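Local atomic coordinates of flagellar biosynthesis protein FlhA (Bacillus subtilis, PDB entry 3MIX), a protein that takes part in the export of flagellar proteins through the type III secretion system, represented here by its cytosolic domain. Residues Asp68-Ile73 against Val91-Asn96; Val241-Thr246 against Gln266-Gln271; Ala81-Leu86 against Lys181-Ala186; Val286-Arg291 against Ala337-Ser342. One frame throughout, in Å; residues are numbered along the deposited sequence.

The four contacts are spread through the cytosolic domain. Contacts 1 and 3 share helix 69-84: its first turn meets edge strand 92-95 of the mixed sheet in contact 1, and its last turn meets helix 170-189 in contact 3, with centres about 18 Å apart and segments that alternate along the chain. The centre of contact 3 is about 6 Å from the centre of the chain. Contact 2, centred about 18 Å from contact 3, follows, and contact 4 comes last, where strands 283-288 and 339-341 meet. The centres of contacts 1 and 4 are about 43 Å apart; the domain thus has sheet-containing parts there, with helix packing at contacts 2 and 3 between them.

Contact 1. Residues Asp68-Ile73 against Val91-Asn96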
loop_
_atom_site.group_PDB
_atom_site.type_symbol
_atom_site.label_atom_id
_atom_site.label_comp_id
_atom_site.label_asym_id
_atom_site.label_seq_id
_atom_site.Cartn_x
_atom_site.Cartn_y
_atom_site.Cartn_z
ATOM N N ASP A 68 13.403 11.182 19.973
ATOM C CA ASP A 68 13.272 11.656 18.620
ATOM C C ASP A 68 11.919 11.416 17.934
ATOM O O ASP A 68 11.710 11.908 16.834
ATOM C CB ASP A 68 14.394 11.025 17.796
ATOM C CG ASP A 68 15.443 12.020 17.406
ATOM O OD1 ASP A 68 15.078 13.210 17.285
ATOM O OD2 ASP A 68 16.619 11.624 17.213
ATOM N N LEU A 69 11.011 10.706 18.598
ATOM C CA LEU A 69 9.831 10.110 17.937
ATOM C C LEU A 69 8.955 11.056 17.096
ATOM O O LEU A 69 8.702 10.775 15.929
ATOM C CB LEU A 69 8.968 9.318 18.930
ATOM C CG LEU A 69 7.916 8.390 18.310
ATOM C CD1 LEU A 69 8.558 7.340 17.399
ATOM C CD2 LEU A 69 7.089 7.726 19.406
ATOM N N LEU A 70 8.509 12.157 17.707
ATOM C CA LEU A 70 7.694 13.177 17.046
ATOM C C LEU A 70 8.339 13.717 15.772
ATOM O O LEU A 70 7.703 13.731 14.710
ATOM C CB LEU A 70 7.378 14.324 18.013
ATOM C CG LEU A 70 6.002 14.439 18.699
ATOM C CD1 LEU A 70 5.032 13.291 18.407
ATOM C CD2 LEU A 70 6.131 14.665 20.216
ATOM N N ASP A 71 9.596 14.145 15.888
ATOM C CA ASP A 71 10.361 14.623 14.747
ATOM C C ASP A 71 10.553 13.499 13.748
ATOM O O ASP A 71 10.523 13.740 12.550
ATOM C CB ASP A 71 11.725 15.223 15.170
ATOM C CG ASP A 71 11.596 16.627 15.761
ATOM O OD1 ASP A 71 10.577 17.305 15.490
ATOM O OD2 ASP A 71 12.513 17.067 16.492
ATOM N N ARG A 72 10.739 12.274 14.228
ATOM C CA ARG A 72 10.873 11.148 13.300
ATOM C C ARG A 72 9.587 10.862 12.498
ATOM O O ARG A 72 9.650 10.483 11.335
ATOM C CB ARG A 72 11.387 9.900 14.005
ATOM C CG ARG A 72 12.838 10.065 14.444
ATOM C CD ARG A 72 13.444 8.802 15.059
ATOM N NE ARG A 72 14.905 8.835 14.919
ATOM C CZ ARG A 72 15.540 8.725 13.752
ATOM N NH1 ARG A 72 14.846 8.562 12.629
ATOM N NH2 ARG A 72 16.858 8.785 13.702
ATOM N N ILE A 73 8.433 11.066 13.132
ATOM C CA ILE A 73 7.159 10.853 12.478
ATOM C C ILE A 73 6.922 11.907 11.386
ATOM O O ILE A 73 6.451 11.584 10.293
ATOM C CB ILE A 73 6.010 10.773 13.508
ATOM C CG1 ILE A 73 6.130 9.446 14.263
ATOM C CG2 ILE A 73 4.664 10.881 12.814
ATOM C CD1 ILE A 73 5.262 9.331 15.479
ATOM N N VAL A 91 -0.404 10.704 14.051
ATOM C CA VAL A 91 -0.158 9.446 14.760
ATOM C C VAL A 91 -0.491 9.587 16.241
ATOM O O VAL A 91 -0.083 10.548 16.897
ATOM C CB VAL A 91 1.287 8.899 14.596
ATOM C CG1 VAL A 91 1.406 7.582 15.334
ATOM C CG2 VAL A 91 1.626 8.691 13.095
ATOM N N ARG A 92 -1.257 8.636 16.749
ATOM C CA ARG A 92 -1.603 8.640 18.151
ATOM C C ARG A 92 -0.512 7.888 18.918
ATOM O O ARG A 92 -0.158 6.756 18.588
ATOM C CB ARG A 92 -2.979 8.007 18.351
ATOM C CG ARG A 92 -3.745 8.568 19.521
ATOM C CD ARG A 92 -3.731 7.632 20.710
ATOM N NE ARG A 92 -4.918 6.785 20.755
ATOM C CZ ARG A 92 -5.875 6.863 21.683
ATOM N NH1 ARG A 92 -5.793 7.757 22.663
ATOM N NH2 ARG A 92 -6.923 6.046 21.627
ATOM N N ILE A 93 0.025 8.538 19.937
ATOM C CA ILE A 93 1.131 7.979 20.706
ATOM C C ILE A 93 0.740 7.735 22.188
ATOM O O ILE A 93 0.438 8.678 22.917
ATOM C CB ILE A 93 2.377 8.881 20.508
ATOM C CG1 ILE A 93 2.836 8.785 19.033
ATOM C CG2 ILE A 93 3.500 8.555 21.503
ATOM C CD1 ILE A 93 3.644 9.967 18.556
ATOM N N ARG A 94 0.732 6.465 22.604
ATOM C CA ARG A 94 0.327 6.052 23.965
ATOM C C ARG A 94 1.330 5.113 24.617
ATOM O O ARG A 94 1.697 4.089 24.033
ATOM C CB ARG A 94 -0.975 5.248 23.934
ATOM C CG ARG A 94 -2.244 6.002 23.693
ATOM C CD ARG A 94 -3.434 5.313 24.391
ATOM N NE ARG A 94 -3.668 3.936 23.935
ATOM C CZ ARG A 94 -3.819 2.880 24.738
ATOM N NH1 ARG A 94 -3.769 3.018 26.066
ATOM N NH2 ARG A 94 -4.029 1.679 24.210
ATOM N N ASP A 95 1.735 5.416 25.848
ATOM C CA ASP A 95 2.377 4.387 26.668
ATOM C C ASP A 95 1.335 3.319 26.993
ATOM O O ASP A 95 0.150 3.629 27.189
ATOM C CB ASP A 95 3.023 4.952 27.938
ATOM C CG ASP A 95 2.104 5.865 28.708
ATOM O OD1 ASP A 95 2.031 7.062 28.356
ATOM O OD2 ASP A 95 1.462 5.385 29.668
ATOM N N ASN A 96 1.770 2.063 26.987
ATOM C CA ASN A 96 0.891 0.947 27.316
ATOM C C ASN A 96 1.540 -0.033 28.307
ATOM O O ASN A 96 2.515 -0.715 27.981
ATOM C CB ASN A 96 0.402 0.239 26.043
ATOM C CG ASN A 96 -0.750 -0.722 26.309
ATOM O OD1 ASN A 96 -1.076 -1.023 27.459
ATOM N ND2 ASN A 96 -1.366 -1.209 25.243
#
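Ile93 pushes its CD1 methyl among three side chains of the helix that starts near Leu69, and the apolar contact gathers round that one atom. The CD1 atoms of Ile73 and Ile93 meet tip to tip at 3.5 Å. Leu70 comes in across the isoleucine, its CD1 lying 3.6 Å from Ile93 CD1, while Leu69 CD2 approaches the same methyl head-on but more loosely, at 4.2 Å. Ile73 uses both of its branches. With CG1 beside the backbone N (chi1 -72°), the long arm reaches for Ile93, and the short arm CG2 rests 3.8 Å from Val91 CG2. Branched aliphatic residues suit such a seam, because each offers methyls in two directions.

No hydrogen bond joins the segments. The backbone bonds run elsewhere: Ile73 N to Leu69 O within the helix, and from Arg92 and Arg94 to strand 49-53.

The charged groups turn outside the seam: Arg92 points away from the helix, and Arg94 makes a salt bridge with Glu52.

Helix and strand run nearly antiparallel, at 153°, with axes 11.3 Å apart. Because strand 92-95 lies parallel to strand 49-53 and helix 69-84 comes between them in the chain, the arrangement is that of a beta-alpha-beta crossover, the helix packing on the face of a mixed sheet, over its edge strand 92-95.

Contact 2. Residues Val241-Thr246 against Gln266-Gln271; sequences VTIFET and QALAKQ
Thr246 and Thr242, one turn apart on helix 240-250, both meet Ala267 at the end of helix 257-267. The motif is helix-helix packing between consecutive helices of the domain's helical part, at the point where helix 257-267 ends and Leu268, at the N-cap position, leads into helix 269-276.

Each threonine has its OG1 beside the backbone N and its CG2 anti to it, but the two use these branches differently. Thr242 (chi1 -61°) sends its methyl across: CG2 lies 3.8 Å from Ala267 CB and 4.0 Å from Leu268 CD2, while its hydroxyl makes a weak hydrogen bond with Asn239. Thr246 turns its hydroxyl back to its own helix, donating to Thr242 O at 2.8 Å, the usual way a helical threonine satisfies a buried OG1. The same oxygen lies tightly against the Ala267 methyl, OG1 to CB 3.1 Å. The small alanine methyl suits this close approach. Replacing Thr246 with a valine would probably leave Thr242 O with the backbone N of that residue alone and set a methyl in place of the hydroxyl against an already close Ala267.

Leu268, its CG beside the backbone N and its chain extended beyond (chi2 178°), spreads its fork over the helix: CD2 goes to Thr242, and CD1 crosses Ile243 to reach CG1 at 4.0 Å.

Thr242 O thus accepts twice, from Thr246 N at 3.0 Å on one face of its carbonyl plane and from Thr246 OG1 on the other, the hydroxyl standing 35° out of that plane.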
loop_
_atom_site.group_PDB
_atom_site.type_symbol
_atom_site.label_atom_id
_atom_site.label_comp_id
_atom_site.label_asym_id
_atom_site.label_seq_id
_atom_site.Cartn_x
_atom_site.Cartn_y
_atom_site.Cartn_z
ATOM N N VAL A 241 -2.874 15.122 -11.657
ATOM C CA VAL A 241 -3.362 15.657 -12.918
ATOM C C VAL A 241 -3.738 14.546 -13.889
ATOM O O VAL A 241 -4.860 14.496 -14.390
ATOM C CB VAL A 241 -2.364 16.691 -13.531
ATOM C CG1 VAL A 241 -2.826 17.171 -14.925
ATOM C CG2 VAL A 241 -2.245 17.897 -12.561
ATOM N N THR A 242 -2.787 13.652 -14.135
ATOM C CA THR A 242 -2.999 12.557 -15.060
ATOM C C THR A 242 -4.100 11.633 -14.544
ATOM O O THR A 242 -4.956 11.254 -15.324
ATOM C CB THR A 242 -1.697 11.796 -15.369
ATOM O OG1 THR A 242 -0.756 12.704 -15.978
ATOM C CG2 THR A 242 -1.957 10.571 -16.319
ATOM N N ILE A 243 -4.078 11.301 -13.242
ATOM C CA ILE A 243 -5.154 10.508 -12.625
ATOM C C ILE A 243 -6.537 11.106 -12.910
ATOM O O ILE A 243 -7.409 10.413 -13.428
ATOM C CB ILE A 243 -4.929 10.241 -11.091
ATOM C CG1 ILE A 243 -3.695 9.344 -10.876
ATOM C CG2 ILE A 243 -6.198 9.644 -10.415
ATOM C CD1 ILE A 243 -3.142 9.389 -9.418
ATOM N N PHE A 244 -6.705 12.392 -12.610
ATOM C CA PHE A 244 -7.983 13.070 -12.819
ATOM C C PHE A 244 -8.390 13.280 -14.296
ATOM O O PHE A 244 -9.586 13.215 -14.615
ATOM C CB PHE A 244 -8.057 14.381 -12.016
ATOM C CG PHE A 244 -8.523 14.175 -10.585
ATOM C CD1 PHE A 244 -7.716 13.509 -9.660
ATOM C CD2 PHE A 244 -9.784 14.609 -10.181
ATOM C CE1 PHE A 244 -8.149 13.317 -8.370
ATOM C CE2 PHE A 244 -10.217 14.421 -8.879
ATOM C CZ PHE A 244 -9.413 13.772 -7.977
ATOM N N GLU A 245 -7.415 13.488 -15.181
ATOM C CA GLU A 245 -7.700 13.587 -16.629
ATOM C C GLU A 245 -8.250 12.235 -17.126
ATOM O O GLU A 245 -9.195 12.179 -17.924
ATOM C CB GLU A 245 -6.464 14.075 -17.444
ATOM C CG GLU A 245 -6.074 15.524 -17.131
ATOM C CD GLU A 245 -4.948 16.115 -18.027
ATOM O OE1 GLU A 245 -4.201 15.337 -18.659
ATOM O OE2 GLU A 245 -4.809 17.371 -18.091
ATOM N N THR A 246 -7.674 11.155 -16.615
ATOM C CA THR A 246 -8.157 9.806 -16.953
ATOM C C THR A 246 -9.567 9.582 -16.385
ATOM O O THR A 246 -10.458 9.089 -17.090
ATOM C CB THR A 246 -7.195 8.688 -16.424
ATOM O OG1 THR A 246 -5.836 9.035 -16.730
ATOM C CG2 THR A 246 -7.522 7.367 -17.066
ATOM N N GLN A 266 -2.779 2.454 -16.904
ATOM C CA GLN A 266 -2.299 2.634 -18.289
ATOM C C GLN A 266 -1.857 4.078 -18.542
ATOM O O GLN A 266 -0.765 4.329 -19.089
ATOM C CB GLN A 266 -3.368 2.212 -19.300
ATOM C CG GLN A 266 -2.874 2.177 -20.757
ATOM C CD GLN A 266 -3.997 1.944 -21.775
ATOM O OE1 GLN A 266 -3.879 2.335 -22.941
ATOM N NE2 GLN A 266 -5.083 1.309 -21.339
ATOM N N ALA A 267 -2.671 5.039 -18.113
ATOM C CA ALA A 267 -2.306 6.451 -18.284
ATOM C C ALA A 267 -1.006 6.802 -17.570
ATOM O O ALA A 267 -0.312 7.753 -17.962
ATOM C CB ALA A 267 -3.435 7.369 -17.834
ATOM N N LEU A 268 -0.667 6.006 -16.563
ATOM C CA LEU A 268 0.525 6.201 -15.727
ATOM C C LEU A 268 1.709 5.288 -16.164
ATOM O O LEU A 268 2.608 4.981 -15.375
ATOM C CB LEU A 268 0.133 5.936 -14.250
ATOM C CG LEU A 268 -0.752 6.987 -13.548
ATOM C CD1 LEU A 268 -1.118 6.583 -12.119
ATOM C CD2 LEU A 268 -0.106 8.367 -13.510
ATOM N N ALA A 269 1.683 4.839 -17.415
ATOM C CA ALA A 269 2.742 3.971 -17.980
ATOM C C ALA A 269 4.157 4.500 -17.741
ATOM O O ALA A 269 5.014 3.772 -17.268
ATOM C CB ALA A 269 2.503 3.708 -19.500
ATOM N N LYS A 270 4.391 5.775 -18.031
ATOM C CA LYS A 270 5.715 6.371 -17.815
ATOM C C LYS A 270 6.190 6.197 -16.365
ATOM O O LYS A 270 7.326 5.777 -16.123
ATOM C CB LYS A 270 5.699 7.854 -18.175
ATOM C CG LYS A 270 6.979 8.597 -17.835
ATOM C CD LYS A 270 6.714 10.099 -17.657
ATOM C CE LYS A 270 6.937 10.873 -18.947
ATOM N NZ LYS A 270 6.006 10.481 -20.049
ATOM N N GLN A 271 5.320 6.537 -15.417
ATOM C CA GLN A 271 5.615 6.382 -14.004
ATOM C C GLN A 271 5.869 4.915 -13.626
ATOM O O GLN A 271 6.824 4.605 -12.918
ATOM C CB GLN A 271 4.478 6.956 -13.175
ATOM C CG GLN A 271 4.552 6.729 -11.676
ATOM C CD GLN A 271 3.283 7.208 -10.998
ATOM O OE1 GLN A 271 2.808 8.320 -11.253
ATOM N NE2 GLN A 271 2.722 6.377 -10.134
#

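Contact 3. Residues Ala81-Leu86 against Lys181-Ala186; sequences ALELGL and KIKQHA
Lys183 NZ is drawn by two carboxylates, neither close enough for a tight bond: Glu83 OE2 across the contact, a long salt bridge of 3.7 Å, and Glu180 on its own helix, a weak, long ion pair. The side chains of Glu83 and Lys183 cross at about a right angle. Glu83 is extended, its CG anti to the backbone N (chi1 -178°), which carries the carboxylate out to the ammonium group. Lys183 bends instead at chi3 (65°), bringing its end round to Glu83. Long flexible side chains suit this rim, where a loose charge pairing would probably add attraction without demanding exact geometry.

Beneath the ion pair the contact is apolar. Leu84 sets CD1 3.9 Å from Ala186 CB and 4.2 Å from Lys183 CG, so that the lysine stem serves as a greasy wall while its tip serves the charge. Ala186, with a single methyl, lets the leucine come close. This is helix-helix packing: the C-terminal turn of helix 69-84 meets helix 170-189 near the middle of the chain. Through Lys181, which bonds to Val113 O, the second helix is also tied to strand 111-117 of the mixed sheet.

Gly85 ends the first helix with a positive phi of 84°, a conformation easiest for a residue without a side chain; its N still bonds to Ala81 O at 2.8 Å. The chain then turns so that Leu86 points at the same alanine. Leu86 CD2 reaches Ala186 CB at 3.9 Å and lies 3.7 Å from Ala186 O, and Leu189 and Ile190 also touch this leucine.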
loop_
_atom_site.group_PDB
_atom_site.type_symbol
_atom_site.label_atom_id
_atom_site.label_comp_id
_atom_site.label_asym_id
_atom_site.label_seq_id
_atom_site.Cartn_x
_atom_site.Cartn_y
_atom_site.Cartn_z
ATOM N N ALA A 81 4.746 11.227 1.665
ATOM C CA ALA A 81 4.002 12.150 0.827
ATOM C C ALA A 81 4.667 12.291 -0.535
ATOM O O ALA A 81 3.966 12.271 -1.562
ATOM C CB ALA A 81 3.855 13.519 1.498
ATOM N N LEU A 82 6.002 12.411 -0.547
ATOM C CA LEU A 82 6.737 12.634 -1.794
ATOM C C LEU A 82 6.869 11.344 -2.570
ATOM O O LEU A 82 6.841 11.358 -3.798
ATOM C CB LEU A 82 8.128 13.273 -1.570
ATOM C CG LEU A 82 8.144 14.676 -0.927
ATOM C CD1 LEU A 82 9.540 15.085 -0.457
ATOM C CD2 LEU A 82 7.577 15.755 -1.891
ATOM N N GLU A 83 7.021 10.227 -1.870
ATOM C CA GLU A 83 7.171 8.959 -2.577
ATOM C C GLU A 83 5.821 8.361 -2.998
ATOM O O GLU A 83 5.732 7.758 -4.064
ATOM C CB GLU A 83 7.897 7.976 -1.694
ATOM C CG GLU A 83 8.145 6.641 -2.336
ATOM C CD GLU A 83 8.764 5.677 -1.341
ATOM O OE1 GLU A 83 9.355 6.148 -0.341
ATOM O OE2 GLU A 83 8.666 4.447 -1.566
ATOM N N LEU A 84 4.776 8.528 -2.172
ATOM C CA LEU A 84 3.513 7.834 -2.415
ATOM C C LEU A 84 2.401 8.759 -2.902
ATOM O O LEU A 84 1.478 8.301 -3.596
ATOM C CB LEU A 84 3.037 7.059 -1.151
ATOM C CG LEU A 84 3.909 5.942 -0.566
ATOM C CD1 LEU A 84 3.201 5.310 0.640
ATOM C CD2 LEU A 84 4.253 4.876 -1.583
ATOM N N GLY A 85 2.504 10.053 -2.547
ATOM C CA GLY A 85 1.445 11.014 -2.781
ATOM C C GLY A 85 0.399 10.967 -1.670
ATOM O O GLY A 85 -0.598 11.668 -1.740
ATOM N N LEU A 86 0.635 10.120 -0.667
ATOM C CA LEU A 86 -0.214 10.000 0.526
ATOM C C LEU A 86 0.412 10.770 1.706
ATOM O O LEU A 86 1.577 10.573 2.045
ATOM C CB LEU A 86 -0.369 8.522 0.926
ATOM C CG LEU A 86 -1.117 8.213 2.237
ATOM C CD1 LEU A 86 -2.622 8.488 2.163
ATOM C CD2 LEU A 86 -0.863 6.805 2.753
ATOM N N LYS A 181 5.876 -0.394 7.406
ATOM C CA LYS A 181 4.524 -0.889 7.709
ATOM C C LYS A 181 3.443 -0.012 7.145
ATOM O O LYS A 181 2.437 -0.514 6.670
ATOM C CB LYS A 181 4.298 -1.132 9.202
ATOM C CG LYS A 181 4.180 -2.618 9.521
ATOM C CD LYS A 181 5.487 -3.337 9.403
ATOM C CE LYS A 181 5.346 -4.655 8.629
ATOM N NZ LYS A 181 4.143 -5.462 9.017
ATOM N N ILE A 182 3.658 1.295 7.185
ATOM C CA ILE A 182 2.729 2.233 6.571
ATOM C C ILE A 182 2.663 2.008 5.063
ATOM O O ILE A 182 1.577 2.073 4.463
ATOM C CB ILE A 182 3.077 3.688 6.937
ATOM C CG1 ILE A 182 2.783 3.914 8.431
ATOM C CG2 ILE A 182 2.262 4.660 6.124
ATOM C CD1 ILE A 182 3.248 5.256 8.958
ATOM N N LYS A 183 3.819 1.714 4.465
ATOM C CA LYS A 183 3.895 1.438 3.028
ATOM C C LYS A 183 3.100 0.187 2.681
ATOM O O LYS A 183 2.379 0.176 1.697
ATOM C CB LYS A 183 5.349 1.308 2.559
ATOM C CG LYS A 183 6.021 2.665 2.344
ATOM C CD LYS A 183 7.523 2.539 2.211
ATOM C CE LYS A 183 7.901 1.771 0.965
ATOM N NZ LYS A 183 9.387 1.669 0.822
ATOM N N GLN A 184 3.193 -0.834 3.525
ATOM C CA GLN A 184 2.474 -2.069 3.278
ATOM C C GLN A 184 0.954 -1.866 3.406
ATOM O O GLN A 184 0.177 -2.632 2.826
ATOM C CB GLN A 184 2.963 -3.162 4.238
ATOM C CG GLN A 184 2.287 -4.539 4.073
ATOM C CD GLN A 184 2.716 -5.574 5.122
ATOM O OE1 GLN A 184 2.032 -6.586 5.328
ATOM N NE2 GLN A 184 3.848 -5.324 5.792
ATOM N N HIS A 185 0.541 -0.851 4.182
ATOM C CA HIS A 185 -0.867 -0.631 4.483
ATOM C C HIS A 185 -1.398 0.713 3.981
ATOM O O HIS A 185 -2.495 1.112 4.370
ATOM C CB HIS A 185 -1.119 -0.788 5.999
ATOM C CG HIS A 185 -0.868 -2.179 6.507
ATOM N ND1 HIS A 185 -1.800 -3.191 6.399
ATOM C CD2 HIS A 185 0.227 -2.740 7.085
ATOM C CE1 HIS A 185 -1.297 -4.308 6.895
ATOM N NE2 HIS A 185 -0.071 -4.060 7.321
ATOM N N ALA A 186 -0.634 1.393 3.109
ATOM C CA ALA A 186 -0.979 2.750 2.617
ATOM C C ALA A 186 -2.367 2.818 2.045
ATOM O O ALA A 186 -3.057 3.838 2.171
ATOM C CB ALA A 186 0.051 3.243 1.552
#

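Contact 4. Residues Val286-Arg291 against Ala337-Ser342; sequences VTCSGR and AILLCS
Leu339 and Val286 form a single parallel beta bridge, joining strands 283-288 and 339-341; with the intervening helices 290-299 and 313-332 this makes a beta-alpha-beta crossover. The Leu339 side chain leaves the bridge at CB, which already stands 4.2 Å from Val286 O. Its CG, anti to the backbone N (chi1 -176°), comes to 3.9 Å from Cys288 SG. There the chain forks. CD1 enters the angle between two residues, 3.4 Å from Val286 O, 3.6 Å from Cys288 SG and 3.7 Å from Val286 CG1, whereas CD2 passes 4.0 Å from the same sulfur. Val349 and Leu353 of helix 343-353 also touch this leucine, so a forked aliphatic chain suits a place between strand and helix. With an alanine here, Cys288 SG and Val286 CG1 would probably lose their apolar neighbour and the seam toward helix 343-353 would be left with a gap.

Cys288, small and only weakly polar, can set its sulfur against the leucine methyls while staying partly exposed. Two backbone bonds flank Leu339: Val286 N gives to Ile338 O, tilted 25° from the carbonyl plane, and Leu340 N gives to Val286 O at 2.9 Å, with an N-H...O angle of 166°.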
loop_
_atom_site.group_PDB
_atom_site.type_symbol
_atom_site.label_atom_id
_atom_site.label_comp_id
_atom_site.label_asym_id
_atom_site.label_seq_id
_atom_site.Cartn_x
_atom_site.Cartn_y
_atom_site.Cartn_z
ATOM N N VAL A 286 8.907 -12.342 -16.078
ATOM C CA VAL A 286 8.156 -13.580 -16.315
ATOM C C VAL A 286 6.876 -13.238 -17.077
ATOM O O VAL A 286 6.184 -12.278 -16.733
ATOM C CB VAL A 286 7.790 -14.308 -14.984
ATOM C CG1 VAL A 286 6.944 -15.546 -15.243
ATOM C CG2 VAL A 286 9.037 -14.698 -14.216
ATOM N N THR A 287 6.569 -14.005 -18.117
ATOM C CA THR A 287 5.307 -13.833 -18.835
ATOM C C THR A 287 4.321 -14.944 -18.490
ATOM O O THR A 287 4.626 -15.830 -17.685
ATOM C CB THR A 287 5.495 -13.743 -20.370
ATOM O OG1 THR A 287 6.382 -14.779 -20.818
ATOM C CG2 THR A 287 6.041 -12.372 -20.768
ATOM N N CYS A 288 3.136 -14.873 -19.088
ATOM C CA CYS A 288 2.086 -15.850 -18.848
ATOM C C CYS A 288 1.772 -16.601 -20.134
ATOM O O CYS A 288 1.680 -15.992 -21.206
ATOM C CB CYS A 288 0.819 -15.174 -18.306
ATOM S SG CYS A 288 0.906 -14.616 -16.578
ATOM N N SER A 289 1.599 -17.918 -20.012
ATOM C CA SER A 289 1.251 -18.786 -21.143
ATOM C C SER A 289 -0.021 -18.310 -21.845
ATOM O O SER A 289 -0.790 -17.524 -21.285
ATOM C CB SER A 289 1.047 -20.220 -20.654
ATOM O OG SER A 289 1.280 -21.153 -21.688
ATOM N N GLY A 290 -0.234 -18.776 -23.070
ATOM C CA GLY A 290 -1.502 -18.546 -23.753
ATOM C C GLY A 290 -2.594 -19.307 -23.026
ATOM O O GLY A 290 -3.738 -18.850 -22.944
ATOM N N ARG A 291 -2.217 -20.467 -22.487
ATOM C CA ARG A 291 -3.109 -21.327 -21.712
ATOM C C ARG A 291 -3.583 -20.652 -20.420
ATOM O O ARG A 291 -4.784 -20.574 -20.157
ATOM C CB ARG A 291 -2.427 -22.667 -21.401
ATOM C CG ARG A 291 -2.218 -23.569 -22.626
ATOM C CD ARG A 291 -1.849 -24.994 -22.228
ATOM N NE ARG A 291 -0.447 -25.131 -21.823
ATOM C CZ ARG A 291 0.540 -25.547 -22.616
ATOM N NH1 ARG A 291 0.298 -25.875 -23.879
ATOM N NH2 ARG A 291 1.778 -25.631 -22.145
ATOM N N ALA A 337 11.222 -9.910 -8.930
ATOM C CA ALA A 337 10.299 -10.696 -9.750
ATOM C C ALA A 337 9.065 -9.890 -10.177
ATOM O O ALA A 337 8.304 -9.409 -9.332
ATOM C CB ALA A 337 9.901 -11.984 -9.032
ATOM N N ILE A 338 8.895 -9.737 -11.490
ATOM C CA ILE A 338 7.754 -9.036 -12.084
ATOM C C ILE A 338 7.012 -9.988 -13.021
ATOM O O ILE A 338 7.622 -10.896 -13.564
ATOM C CB ILE A 338 8.206 -7.752 -12.846
ATOM C CG1 ILE A 338 8.603 -6.648 -11.862
ATOM C CG2 ILE A 338 7.117 -7.222 -13.782
ATOM C CD1 ILE A 338 10.066 -6.288 -11.895
ATOM N N LEU A 339 5.707 -9.779 -13.203
ATOM C CA LEU A 339 4.889 -10.599 -14.102
ATOM C C LEU A 339 4.137 -9.757 -15.144
ATOM O O LEU A 339 3.379 -8.868 -14.786
ATOM C CB LEU A 339 3.906 -11.458 -13.296
ATOM C CG LEU A 339 3.011 -12.457 -14.038
ATOM C CD1 LEU A 339 3.837 -13.574 -14.698
ATOM C CD2 LEU A 339 1.983 -13.052 -13.101
ATOM N N LEU A 340 4.355 -10.040 -16.429
ATOM C CA LEU A 340 3.623 -9.368 -17.510
ATOM C C LEU A 340 2.502 -10.233 -18.054
ATOM O O LEU A 340 2.636 -11.455 -18.132
ATOM C CB LEU A 340 4.546 -9.000 -18.674
ATOM C CG LEU A 340 5.201 -7.620 -18.776
ATOM C CD1 LEU A 340 5.988 -7.542 -20.080
ATOM C CD2 LEU A 340 4.197 -6.469 -18.700
ATOM N N CYS A 341 1.402 -9.592 -18.433
ATOM C CA CYS A 341 0.275 -10.267 -19.057
ATOM C C CYS A 341 -0.514 -9.250 -19.852
ATOM O O CYS A 341 -0.190 -8.058 -19.828
ATOM C CB CYS A 341 -0.606 -10.968 -18.019
ATOM S SG CYS A 341 -1.336 -9.879 -16.776
ATOM N N SER A 342 -1.534 -9.711 -20.570
ATOM C CA SER A 342 -2.314 -8.824 -21.422
ATOM C C SER A 342 -3.273 -8.017 -20.569
ATOM O O SER A 342 -3.696 -8.495 -19.516
ATOM C CB SER A 342 -3.063 -9.605 -22.511
ATOM O OG SER A 342 -4.080 -10.420 -21.957
#